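Local coordinates for protein putative sulfatase yidJ (Bacteroides fragilis, PDB 2QZU) that probably hydrolyses sulfate esters, such as aryl sulfates, as a metal-dependent member of the sulfatase family, at residues Y172-Y183 and Y194-E204; G124-K132 and Q220-N229. All blocks are in the same frame, centred on the assembly; numbering follows the deposited sequence.

Contact 1 (Y172-Y183 and Y194-E204); sequences YGTYDYHLKPMY and YYVNQWGPEYE
Tyr183 turns CG anti to its carbonyl carbon (chi1 -57°) and Glu204 does the same (chi1 -73°), which carries the phenol of one to the carboxylate of the other: Tyr183 OH donates to Glu204 OE2 at 2.7 Å. The hydroxyl arrives from above the carboxylate plane, and ring and carboxylate stand perpendicular. OE2 is gripped a second time by a water that also takes a bond from Tyr172 OH, itself hydrogen-bonded to Asn229. Tyr203 CE2 lies over one face of the Tyr183 ring, toward its rim, and the two rings slide past each other with planes inclined by 40°, Tyr203 CD2 3.4 Å from Tyr183 CE2. Tyr203 OH is hydrogen-bonded to Tyr194 OH, while Tyr183 CB sits off-centre over the Tyr194 ring. On the other side of the hairpin, the extended Lys180 chain carries NZ over the face of Tyr195, a cation-pi contact 4.8 Å from NZ to the ring centroid. Tyr175 OH reaches the edge of that same ring, 3.3 Å from Tyr195 CE1, and is held there by donating to Lys180 O. Met182 CB packs on Tyr195 CD1 at 3.6 Å. Backbone bonds tie 172-183 to 194-204: Tyr183 and Tyr194 exchange a reciprocal pair, Val196 N donates to Pro181 O, and Gly200 N to His178 O. Beside the last, His178 CB rests 3.5 Å from Trp199 NE1, which is bonded to Leu237 O. Trp199 N-caps helix 200-213, which follows a short antiparallel beta hairpin, strands 182-183 and 194-195, after the link 196-199 within the sulfatase fold.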
loop_
_atom_site.group_PDB
_atom_site.type_symbol
_atom_site.label_atom_id
_atom_site.label_comp_id
_atom_site.label_asym_id
_atom_site.label_seq_id
_atom_site.Cartn_x
_atom_site.Cartn_y
_atom_site.Cartn_z
ATOM N N TYR A 172 5.968 12.987 -16.062
ATOM C CA TYR A 172 6.035 11.533 -16.088
ATOM C C TYR A 172 4.732 10.976 -16.671
ATOM O O TYR A 172 3.801 11.736 -16.955
ATOM C CB TYR A 172 6.257 10.990 -14.671
ATOM C CG TYR A 172 5.195 11.400 -13.675
ATOM C CD1 TYR A 172 5.228 12.653 -13.055
ATOM C CD2 TYR A 172 4.144 10.536 -13.359
ATOM C CE1 TYR A 172 4.235 13.031 -12.143
ATOM C CE2 TYR A 172 3.155 10.903 -12.452
ATOM C CZ TYR A 172 3.206 12.150 -11.848
ATOM O OH TYR A 172 2.233 12.508 -10.943
ATOM N N GLY A 173 4.678 9.659 -16.877
ATOM C CA GLY A 173 3.478 9.032 -17.412
ATOM C C GLY A 173 2.467 8.953 -16.284
ATOM O O GLY A 173 1.497 9.705 -16.250
ATOM N N THR A 174 2.686 8.011 -15.371
ATOM C CA THR A 174 1.852 7.878 -14.183
ATOM C C THR A 174 2.717 7.189 -13.134
ATOM O O THR A 174 3.588 6.386 -13.468
ATOM C CB THR A 174 0.521 7.117 -14.445
ATOM O OG1 THR A 174 -0.369 7.345 -13.339
ATOM C CG2 THR A 174 0.753 5.627 -14.619
ATOM N N TYR A 175 2.498 7.537 -11.870
ATOM C CA TYR A 175 3.291 7.017 -10.751
ATOM C C TYR A 175 2.577 7.557 -9.518
ATOM O O TYR A 175 2.356 8.770 -9.418
ATOM C CB TYR A 175 4.702 7.595 -10.846
ATOM C CG TYR A 175 5.647 7.224 -9.729
ATOM C CD1 TYR A 175 6.495 6.119 -9.836
ATOM C CD2 TYR A 175 5.738 8.017 -8.588
ATOM C CE1 TYR A 175 7.419 5.824 -8.829
ATOM C CE2 TYR A 175 6.646 7.730 -7.584
ATOM C CZ TYR A 175 7.485 6.641 -7.709
ATOM O OH TYR A 175 8.412 6.399 -6.723
ATOM N N ASP A 176 2.262 6.683 -8.564
ATOM C CA ASP A 176 1.476 7.107 -7.413
ATOM C C ASP A 176 2.060 7.120 -6.009
ATOM O O ASP A 176 1.313 7.271 -5.043
ATOM C CB ASP A 176 0.162 6.317 -7.403
ATOM C CG ASP A 176 -0.515 6.301 -8.766
ATOM O OD1 ASP A 176 -0.424 7.318 -9.481
ATOM O OD2 ASP A 176 -1.142 5.282 -9.126
ATOM N N TYR A 177 3.376 6.962 -5.883
ATOM C CA TYR A 177 3.997 7.021 -4.563
ATOM C C TYR A 177 4.372 8.499 -4.401
ATOM O O TYR A 177 5.499 8.905 -4.679
ATOM C CB TYR A 177 5.246 6.136 -4.512
ATOM C CG TYR A 177 5.857 6.072 -3.134
ATOM C CD1 TYR A 177 5.243 5.344 -2.112
ATOM C CD2 TYR A 177 7.012 6.790 -2.834
ATOM C CE1 TYR A 177 5.765 5.341 -0.820
ATOM C CE2 TYR A 177 7.543 6.794 -1.549
ATOM C CZ TYR A 177 6.913 6.071 -0.546
ATOM O OH TYR A 177 7.427 6.098 0.730
ATOM N N HIS A 178 3.397 9.292 -3.957
ATOM C CA HIS A 178 3.541 10.744 -3.804
ATOM C C HIS A 178 4.699 11.271 -2.965
ATOM O O HIS A 178 5.164 12.393 -3.191
ATOM C CB HIS A 178 2.245 11.327 -3.244
ATOM C CG HIS A 178 1.021 10.904 -3.992
ATOM N ND1 HIS A 178 -0.149 10.543 -3.357
ATOM C CD2 HIS A 178 0.777 10.800 -5.320
ATOM C CE1 HIS A 178 -1.059 10.233 -4.262
ATOM N NE2 HIS A 178 -0.525 10.381 -5.461
ATOM N N LEU A 179 5.155 10.478 -1.999
ATOM C CA LEU A 179 6.242 10.892 -1.113
ATOM C C LEU A 179 7.628 10.867 -1.756
ATOM O O LEU A 179 8.572 11.451 -1.224
ATOM C CB LEU A 179 6.242 10.026 0.150
ATOM C CG LEU A 179 4.939 10.034 0.959
ATOM C CD1 LEU A 179 5.040 9.052 2.116
ATOM C CD2 LEU A 179 4.657 11.436 1.462
ATOM N N LYS A 180 7.754 10.182 -2.887
ATOM C CA LYS A 180 9.020 10.124 -3.612
ATOM C C LYS A 180 8.706 9.988 -5.098
ATOM O O LYS A 180 8.969 8.954 -5.709
ATOM C CB LYS A 180 9.871 8.940 -3.148
ATOM C CG LYS A 180 11.284 8.959 -3.731
ATOM C CD LYS A 180 12.054 7.679 -3.422
ATOM C CE LYS A 180 13.460 7.734 -4.010
ATOM N NZ LYS A 180 14.212 6.459 -3.828
ATOM N N PRO A 181 8.136 11.043 -5.700
ATOM C CA PRO A 181 7.773 11.051 -7.120
ATOM C C PRO A 181 8.990 11.069 -8.033
ATOM O O PRO A 181 10.097 11.371 -7.595
ATOM C CB PRO A 181 6.946 12.324 -7.248
ATOM C CG PRO A 181 7.647 13.251 -6.301
ATOM C CD PRO A 181 7.875 12.357 -5.086
HETATM N N MSE A 182 8.783 10.719 -9.298
HETATM C CA MSE A 182 9.867 10.750 -10.269
HETATM C C MSE A 182 9.443 11.601 -11.454
HETATM O O MSE A 182 8.247 11.790 -11.709
HETATM C CB MSE A 182 10.270 9.333 -10.713
HETATM C CG MSE A 182 9.133 8.382 -10.999
HETATM SE SE MSE A 182 8.295 8.712 -12.695
HETATM C CE MSE A 182 7.205 7.139 -12.823
ATOM N N TYR A 183 10.432 12.125 -12.169
ATOM C CA TYR A 183 10.184 12.997 -13.304
ATOM C C TYR A 183 11.292 12.891 -14.330
ATOM O O TYR A 183 12.380 12.375 -14.054
ATOM C CB TYR A 183 10.153 14.464 -12.849
ATOM C CG TYR A 183 9.150 14.785 -11.773
ATOM C CD1 TYR A 183 7.853 15.182 -12.099
ATOM C CD2 TYR A 183 9.483 14.656 -10.426
ATOM C CE1 TYR A 183 6.910 15.441 -11.109
ATOM C CE2 TYR A 183 8.550 14.904 -9.427
ATOM C CZ TYR A 183 7.266 15.295 -9.772
ATOM O OH TYR A 183 6.336 15.515 -8.787
ATOM N N TYR A 194 14.524 10.979 -12.680
ATOM C CA TYR A 194 15.079 11.150 -11.341
ATOM C C TYR A 194 13.978 11.178 -10.295
ATOM O O TYR A 194 12.828 11.493 -10.597
ATOM C CB TYR A 194 15.881 12.451 -11.248
ATOM C CG TYR A 194 15.072 13.694 -11.551
ATOM C CD1 TYR A 194 14.922 14.144 -12.858
ATOM C CD2 TYR A 194 14.450 14.417 -10.529
ATOM C CE1 TYR A 194 14.176 15.280 -13.149
ATOM C CE2 TYR A 194 13.697 15.559 -10.811
ATOM C CZ TYR A 194 13.568 15.982 -12.124
ATOM O OH TYR A 194 12.839 17.109 -12.426
ATOM N N TYR A 195 14.341 10.840 -9.063
ATOM C CA TYR A 195 13.399 10.843 -7.956
ATOM C C TYR A 195 13.633 12.090 -7.111
ATOM O O TYR A 195 14.749 12.614 -7.058
ATOM C CB TYR A 195 13.599 9.601 -7.085
ATOM C CG TYR A 195 13.120 8.311 -7.705
ATOM C CD1 TYR A 195 11.763 7.982 -7.722
ATOM C CD2 TYR A 195 14.026 7.416 -8.280
ATOM C CE1 TYR A 195 11.321 6.795 -8.294
ATOM C CE2 TYR A 195 13.592 6.225 -8.855
ATOM C CZ TYR A 195 12.242 5.923 -8.859
ATOM O OH TYR A 195 11.817 4.749 -9.433
ATOM N N VAL A 196 12.576 12.559 -6.459
ATOM C CA VAL A 196 12.640 13.727 -5.591
ATOM C C VAL A 196 12.122 13.337 -4.202
ATOM O O VAL A 196 11.087 12.687 -4.082
ATOM C CB VAL A 196 11.763 14.878 -6.142
ATOM C CG1 VAL A 196 11.831 16.072 -5.211
ATOM C CG2 VAL A 196 12.228 15.264 -7.541
ATOM N N ASN A 197 12.845 13.731 -3.157
ATOM C CA ASN A 197 12.440 13.419 -1.788
ATOM C C ASN A 197 11.594 14.562 -1.240
ATOM O O ASN A 197 11.979 15.253 -0.299
ATOM C CB ASN A 197 13.678 13.201 -0.909
ATOM C CG ASN A 197 14.403 11.899 -1.228
ATOM O OD1 ASN A 197 15.557 11.708 -0.846
ATOM N ND2 ASN A 197 13.720 10.990 -1.920
ATOM N N GLN A 198 10.432 14.751 -1.854
ATOM C CA GLN A 198 9.501 15.804 -1.477
ATOM C C GLN A 198 8.128 15.401 -2.001
ATOM O O GLN A 198 8.036 14.685 -2.997
ATOM C CB GLN A 198 9.948 17.131 -2.102
ATOM C CG GLN A 198 9.003 18.298 -1.891
ATOM C CD GLN A 198 9.647 19.633 -2.227
ATOM O OE1 GLN A 198 10.342 19.767 -3.235
ATOM N NE2 GLN A 198 9.419 20.631 -1.379
ATOM N N TRP A 199 7.069 15.851 -1.334
ATOM C CA TRP A 199 5.717 15.505 -1.765
ATOM C C TRP A 199 5.490 16.075 -3.164
ATOM O O TRP A 199 5.822 17.226 -3.430
ATOM C CB TRP A 199 4.688 16.061 -0.769
ATOM C CG TRP A 199 3.295 15.490 -0.928
ATOM C CD1 TRP A 199 2.956 14.170 -1.073
ATOM C CD2 TRP A 199 2.062 16.217 -0.905
ATOM N NE1 TRP A 199 1.587 14.034 -1.140
ATOM C CE2 TRP A 199 1.014 15.277 -1.040
ATOM C CE3 TRP A 199 1.740 17.577 -0.781
ATOM C CZ2 TRP A 199 -0.337 15.650 -1.054
ATOM C CZ3 TRP A 199 0.394 17.951 -0.795
ATOM C CH2 TRP A 199 -0.626 16.989 -0.931
ATOM N N GLY A 200 4.930 15.258 -4.051
ATOM C CA GLY A 200 4.690 15.679 -5.422
ATOM C C GLY A 200 4.204 17.103 -5.630
ATOM O O GLY A 200 4.887 17.892 -6.287
ATOM N N PRO A 201 3.026 17.463 -5.093
ATOM C CA PRO A 201 2.460 18.808 -5.235
ATOM C C PRO A 201 3.401 19.914 -4.780
ATOM O O PRO A 201 3.375 21.014 -5.326
ATOM C CB PRO A 201 1.194 18.741 -4.384
ATOM C CG PRO A 201 0.772 17.308 -4.552
ATOM C CD PRO A 201 2.088 16.580 -4.376
ATOM N N GLU A 202 4.211 19.615 -3.767
ATOM C CA GLU A 202 5.172 20.575 -3.233
ATOM C C GLU A 202 6.263 20.871 -4.248
ATOM O O GLU A 202 6.586 22.032 -4.505
ATOM C CB GLU A 202 5.822 20.029 -1.961
ATOM C CG GLU A 202 5.141 20.425 -0.677
ATOM C CD GLU A 202 5.905 19.942 0.543
ATOM O OE1 GLU A 202 7.133 20.174 0.600
ATOM O OE2 GLU A 202 5.279 19.337 1.439
ATOM N N TYR A 203 6.832 19.810 -4.814
ATOM C CA TYR A 203 7.894 19.939 -5.804
ATOM C C TYR A 203 7.352 20.600 -7.065
ATOM O O TYR A 203 7.956 21.526 -7.611
ATOM C CB TYR A 203 8.459 18.562 -6.154
ATOM C CG TYR A 203 9.516 18.591 -7.242
ATOM C CD1 TYR A 203 10.783 19.128 -7.005
ATOM C CD2 TYR A 203 9.243 18.082 -8.510
ATOM C CE1 TYR A 203 11.751 19.154 -8.011
ATOM C CE2 TYR A 203 10.196 18.103 -9.514
ATOM C CZ TYR A 203 11.444 18.636 -9.264
ATOM O OH TYR A 203 12.371 18.658 -10.275
ATOM N N GLU A 204 6.205 20.118 -7.522
ATOM C CA GLU A 204 5.586 20.661 -8.717
ATOM C C GLU A 204 5.289 22.147 -8.578
ATOM O O GLU A 204 5.539 22.919 -9.501
ATOM C CB GLU A 204 4.324 19.860 -9.042
ATOM C CG GLU A 204 4.664 18.482 -9.593
ATOM C CD GLU A 204 3.603 17.436 -9.316
ATOM O OE1 GLU A 204 2.507 17.801 -8.840
ATOM O OE2 GLU A 204 3.872 16.243 -9.581
HETATM O O HOH W 1 1.818 14.975 -10.556
#

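Contact 2 (G124-K132 and Q220-N229); sequences GYNMGYIGK and QPFALVVSMN
Tyr129 CE1 packs against Val225 CG1, 3.5 Å away, both on the same face of two neighbouring parallel strands, 126-130 and 222-228, of the large mixed beta-sheet at the centre of the alkaline-phosphatase-like sulfatase fold. Backbone bonds alternate along the pair from Asn126 N to Pro221 O as far as Lys132 N to Ser227 O, and the short segments are nearly parallel, 3° apart and 4.7 Å between axes. Apolar contacts divide between the two faces. With Tyr129 and Val225 lie Met127 and Ala223, Met127 SE, the selenium of a selenomethionine, 3.7 Å from Ala223 CB; this face is covered by helix 116-122. Opposite, Ile130 CD1 meets Leu224 CD1 at 4.0 Å, and Leu224 CD1 also rests against the backbone of Gly128; helix 200-213 packs on this face. At the strand entrance a CH-pi contact places Pro221 CB over the centre of the Tyr125 ring, 3.5 Å from its centroid, while Tyr125 OH is anchored by Pro28 O and Thr27. Polar side-chain bonds gather at the other end. The Lys132 chain is fully extended, reaching a salt bridge with Asp36, and its NZ shares a water with OD1 of Asn229, whose ND2 is hydrogen-bonded to Tyr172 OH. Lys132 O accepts two hydroxyls: Tyr129 OH at 2.6 Å, tilted 27° from the carbonyl plane, and Ser227 OG, which stands opposite the backbone N (chi1 180°), in that plane on a lone pair at 2.8 Å.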
loop_
_atom_site.group_PDB
_atom_site.type_symbol
_atom_site.label_atom_id
_atom_site.label_comp_id
_atom_site.label_asym_id
_atom_site.label_seq_id
_atom_site.Cartn_x
_atom_site.Cartn_y
_atom_site.Cartn_z
ATOM N N GLY A 124 3.257 31.558 -30.803
ATOM C CA GLY A 124 4.350 32.221 -30.106
ATOM C C GLY A 124 4.398 32.152 -28.590
ATOM O O GLY A 124 5.151 32.899 -27.961
ATOM N N TYR A 125 3.612 31.259 -28.000
ATOM C CA TYR A 125 3.583 31.120 -26.547
ATOM C C TYR A 125 4.748 30.303 -26.012
ATOM O O TYR A 125 5.214 29.370 -26.664
ATOM C CB TYR A 125 2.284 30.441 -26.102
ATOM C CG TYR A 125 1.112 31.366 -25.925
ATOM C CD1 TYR A 125 0.656 32.161 -26.976
ATOM C CD2 TYR A 125 0.443 31.437 -24.706
ATOM C CE1 TYR A 125 -0.441 33.007 -26.814
ATOM C CE2 TYR A 125 -0.652 32.277 -24.532
ATOM C CZ TYR A 125 -1.088 33.059 -25.587
ATOM O OH TYR A 125 -2.166 33.890 -25.403
ATOM N N ASN A 126 5.215 30.676 -24.825
ATOM C CA ASN A 126 6.283 29.955 -24.144
ATOM C C ASN A 126 5.470 28.838 -23.487
ATOM O O ASN A 126 4.508 29.125 -22.769
ATOM C CB ASN A 126 6.913 30.844 -23.074
ATOM C CG ASN A 126 8.425 30.783 -23.080
ATOM O OD1 ASN A 126 9.016 29.704 -23.124
ATOM N ND2 ASN A 126 9.063 31.947 -23.026
HETATM N N MSE A 127 5.841 27.582 -23.725
HETATM C CA MSE A 127 5.076 26.444 -23.195
HETATM C C MSE A 127 5.757 25.596 -22.117
HETATM O O MSE A 127 6.942 25.286 -22.215
HETATM C CB MSE A 127 4.691 25.514 -24.350
HETATM C CG MSE A 127 4.056 26.204 -25.546
HETATM SE SE MSE A 127 2.325 26.945 -25.161
HETATM C CE MSE A 127 1.348 25.306 -24.816
ATOM N N GLY A 128 4.982 25.190 -21.114
ATOM C CA GLY A 128 5.521 24.360 -20.046
ATOM C C GLY A 128 4.510 23.362 -19.492
ATOM O O GLY A 128 3.322 23.662 -19.393
ATOM N N TYR A 129 4.981 22.172 -19.137
ATOM C CA TYR A 129 4.117 21.138 -18.578
ATOM C C TYR A 129 4.839 20.481 -17.405
ATOM O O TYR A 129 5.955 19.988 -17.551
ATOM C CB TYR A 129 3.787 20.073 -19.634
ATOM C CG TYR A 129 2.648 19.147 -19.232
ATOM C CD1 TYR A 129 1.371 19.306 -19.777
ATOM C CD2 TYR A 129 2.836 18.140 -18.287
ATOM C CE1 TYR A 129 0.310 18.488 -19.390
ATOM C CE2 TYR A 129 1.774 17.310 -17.888
ATOM C CZ TYR A 129 0.517 17.496 -18.446
ATOM O OH TYR A 129 -0.541 16.706 -18.059
ATOM N N ILE A 130 4.200 20.483 -16.241
ATOM C CA ILE A 130 4.790 19.887 -15.048
ATOM C C ILE A 130 3.798 18.896 -14.445
ATOM O O ILE A 130 2.645 19.246 -14.204
ATOM C CB ILE A 130 5.101 20.974 -13.984
ATOM C CG1 ILE A 130 6.040 22.033 -14.567
ATOM C CG2 ILE A 130 5.717 20.338 -12.746
ATOM C CD1 ILE A 130 6.207 23.247 -13.674
ATOM N N GLY A 131 4.234 17.661 -14.214
ATOM C CA GLY A 131 3.335 16.695 -13.606
ATOM C C GLY A 131 2.983 15.471 -14.420
ATOM O O GLY A 131 3.729 15.058 -15.310
ATOM N N LYS A 132 1.825 14.899 -14.106
ATOM C CA LYS A 132 1.319 13.693 -14.753
ATOM C C LYS A 132 0.762 13.952 -16.150
ATOM O O LYS A 132 -0.076 14.832 -16.341
ATOM C CB LYS A 132 0.235 13.076 -13.863
ATOM C CG LYS A 132 -0.413 11.825 -14.414
ATOM C CD LYS A 132 -1.474 11.316 -13.451
ATOM C CE LYS A 132 -2.231 10.143 -14.048
ATOM N NZ LYS A 132 -3.330 9.692 -13.152
ATOM N N GLN A 220 6.767 37.740 -23.989
ATOM C CA GLN A 220 5.900 36.885 -24.794
ATOM C C GLN A 220 4.870 36.233 -23.879
ATOM O O GLN A 220 5.057 36.189 -22.665
ATOM C CB GLN A 220 6.726 35.793 -25.483
ATOM C CG GLN A 220 7.525 34.924 -24.521
ATOM C CD GLN A 220 8.353 33.872 -25.233
ATOM O OE1 GLN A 220 7.814 32.947 -25.841
ATOM N NE2 GLN A 220 9.670 34.008 -25.163
ATOM N N PRO A 221 3.756 35.742 -24.443
ATOM C CA PRO A 221 2.767 35.104 -23.569
ATOM C C PRO A 221 3.269 33.710 -23.193
ATOM O O PRO A 221 4.211 33.196 -23.803
ATOM C CB PRO A 221 1.517 35.024 -24.446
ATOM C CG PRO A 221 1.734 36.087 -25.498
ATOM C CD PRO A 221 3.202 35.961 -25.790
ATOM N N PHE A 222 2.653 33.103 -22.187
ATOM C CA PHE A 222 3.038 31.755 -21.792
ATOM C C PHE A 222 1.825 30.933 -21.381
ATOM O O PHE A 222 0.775 31.472 -21.021
ATOM C CB PHE A 222 4.049 31.775 -20.633
ATOM C CG PHE A 222 3.466 32.208 -19.310
ATOM C CD1 PHE A 222 3.385 33.557 -18.975
ATOM C CD2 PHE A 222 3.018 31.261 -18.391
ATOM C CE1 PHE A 222 2.871 33.959 -17.738
ATOM C CE2 PHE A 222 2.501 31.653 -17.152
ATOM C CZ PHE A 222 2.428 33.005 -16.826
ATOM N N ALA A 223 1.981 29.617 -21.470
ATOM C CA ALA A 223 0.950 28.671 -21.071
ATOM C C ALA A 223 1.675 27.628 -20.237
ATOM O O ALA A 223 2.686 27.072 -20.669
ATOM C CB ALA A 223 0.305 28.014 -22.297
ATOM N N LEU A 224 1.173 27.378 -19.034
ATOM C CA LEU A 224 1.783 26.392 -18.156
ATOM C C LEU A 224 0.722 25.462 -17.598
ATOM O O LEU A 224 -0.334 25.907 -17.144
ATOM C CB LEU A 224 2.511 27.080 -16.989
ATOM C CG LEU A 224 3.044 26.173 -15.868
ATOM C CD1 LEU A 224 4.255 25.401 -16.367
ATOM C CD2 LEU A 224 3.426 27.011 -14.646
ATOM N N VAL A 225 0.994 24.166 -17.657
ATOM C CA VAL A 225 0.083 23.182 -17.098
ATOM C C VAL A 225 0.779 22.593 -15.879
ATOM O O VAL A 225 1.964 22.262 -15.934
ATOM C CB VAL A 225 -0.218 22.019 -18.080
ATOM C CG1 VAL A 225 -1.035 20.948 -17.368
ATOM C CG2 VAL A 225 -0.965 22.532 -19.299
ATOM N N VAL A 226 0.054 22.494 -14.771
ATOM C CA VAL A 226 0.588 21.893 -13.558
ATOM C C VAL A 226 -0.416 20.781 -13.255
ATOM O O VAL A 226 -1.544 21.047 -12.848
ATOM C CB VAL A 226 0.647 22.901 -12.387
ATOM C CG1 VAL A 226 1.246 22.233 -11.160
ATOM C CG2 VAL A 226 1.487 24.108 -12.783
ATOM N N SER A 227 0.007 19.542 -13.487
ATOM C CA SER A 227 -0.834 18.364 -13.302
ATOM C C SER A 227 -0.413 17.572 -12.063
ATOM O O SER A 227 0.503 16.750 -12.121
ATOM C CB SER A 227 -0.736 17.491 -14.557
ATOM O OG SER A 227 -1.521 16.319 -14.453
HETATM N N MSE A 228 -1.095 17.821 -10.947
HETATM C CA MSE A 228 -0.779 17.151 -9.685
HETATM C C MSE A 228 -1.483 15.807 -9.556
HETATM O O MSE A 228 -2.588 15.625 -10.064
HETATM C CB MSE A 228 -1.161 18.054 -8.515
HETATM C CG MSE A 228 -0.413 19.381 -8.508
HETATM SE SE MSE A 228 -1.080 20.564 -7.124
HETATM C CE MSE A 228 0.209 22.003 -7.316
ATOM N N ASN A 229 -0.838 14.875 -8.861
ATOM C CA ASN A 229 -1.387 13.534 -8.688
ATOM C C ASN A 229 -2.395 13.445 -7.537
ATOM O O ASN A 229 -3.530 13.014 -7.742
ATOM C CB ASN A 229 -0.250 12.522 -8.509
ATOM C CG ASN A 229 -0.626 11.139 -9.008
ATOM O OD1 ASN A 229 -1.724 10.655 -8.747
ATOM N ND2 ASN A 229 0.286 10.496 -9.729
HETATM O O HOH W 2 -2.258 8.773 -10.819
#

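How the contacts relate
Contact 1 is an excursion of the chain between the two strands of contact 2; the centres of the two contacts are about 17 Å apart. Strand 168-172 pairs with 126-130, Tyr172 N lying 3.1 Å from Gly131 O, and then leads into the hairpin; helix 200-213 brings the chain back to strand 222-228. The two contacts meet at the C-terminal strand ends, where Tyr172 OH lies 3.1 Å from Asn229 ND2, a probable hydrogen bond, and Glu204 OE1 packs 3.3 Å from Met228 CG. Lys132 of contact 2 reaches Asp36 and, weakly, Ser76, the serine predicted to become 3-oxoalanine but unmodified here, which places this shared end beside the probable active site.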